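Local coordinates for carbonic anhydrase (Sordaria macrospora, PDB 4O1J), which probably catalyses the reversible hydration of carbon dioxide to hydrogencarbonate, as a zinc-dependent beta-class carbonic anhydrase with one zinc ion per subunit, at residues Asn16-His19 against Tyr20-Ser24. Residues are numbered along the deposited sequence; the frame is centred on the assembly and turned at random.
Sequences NTFH and YALSS
Leu22 reaches back one turn to Phe18 and His19 on the N-terminal alpha-helix 16-35, an arm that lies against the second subunit of the tetramer. Successive i to i+4 backbone hydrogen bonds build this first stretch, among them Tyr20 N to Asn16 O and Ser23 N to His19 O, both at 2.9 Å. The first torsion of Phe18 (chi1 166°) sets CG opposite the backbone N, and the ring projects outward from the helix. Branched Leu22 suits its place: CG sits over one face of that ring, offset toward the rim, while CD1 lies 3.7 Å from Phe18 CZ and at the edge of the exposed His19 imidazole, 4.3 Å from ND1. Flat Phe18 suits a stack on His192 of the second subunit; His19 and Leu22 pack on Glu205 of that subunit. Shortening Leu22 to an alanine is likely to open a gap beside Phe18 CZ and the His19 edge. Tyr20, its phenol suited to an exposed position, rests CB 3.5 Å from Asn16 O. The small Ser24 folds back, its amide and hydroxyl meeting Tyr20 O from opposite faces of the carbonyl plane; Ser24 OG, 3.0 Å from Tyr20 O, also lies above the rim of the Tyr20 ring.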
loop_
_atom_site.group_PDB
_atom_site.type_symbol
_atom_site.label_atom_id
_atom_site.label_comp_id
_atom_site.label_asym_id
_atom_site.label_seq_id
_atom_site.Cartn_x
_atom_site.Cartn_y
_atom_site.Cartn_z
ATOM N N ASN A 16 19.959 -2.328 -27.555
ATOM C CA ASN A 16 19.469 -2.158 -28.916
ATOM C C ASN A 16 17.988 -1.788 -29.025
ATOM O O ASN A 16 17.655 -0.795 -29.666
ATOM C CB ASN A 16 19.755 -3.427 -29.724
ATOM C CG ASN A 16 19.461 -3.254 -31.206
ATOM O OD1 ASN A 16 19.578 -2.149 -31.752
ATOM N ND2 ASN A 16 19.114 -4.354 -31.874
ATOM N N THR A 17 17.107 -2.574 -28.410
ATOM C CA THR A 17 15.660 -2.320 -28.475
ATOM C C THR A 17 15.218 -1.017 -27.801
ATOM O O THR A 17 14.277 -0.347 -28.256
ATOM C CB THR A 17 14.875 -3.469 -27.814
ATOM O OG1 THR A 17 15.409 -4.730 -28.238
ATOM C CG2 THR A 17 13.400 -3.385 -28.173
ATOM N N PHE A 18 15.906 -0.648 -26.729
ATOM C CA PHE A 18 15.663 0.628 -26.075
ATOM C C PHE A 18 16.063 1.805 -26.978
ATOM O O PHE A 18 15.334 2.803 -27.100
ATOM C CB PHE A 18 16.412 0.668 -24.744
ATOM C CG PHE A 18 16.511 2.031 -24.141
ATOM C CD1 PHE A 18 17.728 2.690 -24.094
ATOM C CD2 PHE A 18 15.397 2.645 -23.598
ATOM C CE1 PHE A 18 17.827 3.942 -23.526
ATOM C CE2 PHE A 18 15.490 3.898 -23.031
ATOM C CZ PHE A 18 16.703 4.548 -22.994
ATOM N N HIS A 19 17.216 1.679 -27.626
ATOM C CA HIS A 19 17.706 2.739 -28.502
ATOM C C HIS A 19 16.832 2.832 -29.749
ATOM O O HIS A 19 16.621 3.920 -30.300
ATOM C CB HIS A 19 19.170 2.500 -28.874
ATOM C CG HIS A 19 20.132 2.783 -27.760
ATOM N ND1 HIS A 19 20.027 3.895 -26.943
ATOM C CD2 HIS A 19 21.208 2.096 -27.311
ATOM C CE1 HIS A 19 20.999 3.881 -26.053
ATOM N NE2 HIS A 19 21.736 2.800 -26.256
ATOM N N TYR A 20 16.286 1.692 -30.166
ATOM C CA TYR A 20 15.334 1.679 -31.262
ATOM C C TYR A 20 14.068 2.412 -30.830
ATOM O O TYR A 20 13.455 3.122 -31.629
ATOM C CB TYR A 20 14.993 0.255 -31.705
ATOM C CG TYR A 20 13.888 0.221 -32.742
ATOM C CD1 TYR A 20 14.123 0.634 -34.051
ATOM C CD2 TYR A 20 12.598 -0.174 -32.402
ATOM C CE1 TYR A 20 13.109 0.628 -34.999
ATOM C CE2 TYR A 20 11.581 -0.182 -33.341
ATOM C CZ TYR A 20 11.840 0.219 -34.638
ATOM O OH TYR A 20 10.825 0.211 -35.572
ATOM N N ALA A 21 13.681 2.241 -29.566
ATOM C CA ALA A 21 12.498 2.934 -29.043
ATOM C C ALA A 21 12.694 4.456 -29.027
ATOM O O ALA A 21 11.763 5.221 -29.318
ATOM C CB ALA A 21 12.158 2.428 -27.642
ATOM N N LEU A 22 13.910 4.892 -28.702
ATOM C CA LEU A 22 14.221 6.321 -28.736
ATOM C C LEU A 22 14.192 6.847 -30.171
ATOM O O LEU A 22 13.668 7.936 -30.451
ATOM C CB LEU A 22 15.580 6.590 -28.091
ATOM C CG LEU A 22 15.632 6.284 -26.590
ATOM C CD1 LEU A 22 16.935 6.773 -25.972
ATOM C CD2 LEU A 22 14.427 6.881 -25.867
ATOM N N SER A 23 14.767 6.063 -31.077
ATOM C CA SER A 23 14.768 6.398 -32.494
ATOM C C SER A 23 13.349 6.541 -33.066
ATOM O O SER A 23 13.044 7.506 -33.784
ATOM C CB SER A 23 15.543 5.329 -33.264
ATOM O OG SER A 23 15.230 5.361 -34.640
ATOM N N SER A 24 12.483 5.589 -32.725
ATOM C CA SER A 24 11.111 5.577 -33.217
ATOM C C SER A 24 10.338 6.722 -32.600
ATOM O O SER A 24 9.433 7.281 -33.219
ATOM C CB SER A 24 10.420 4.250 -32.907
ATOM O OG SER A 24 11.089 3.164 -33.519
#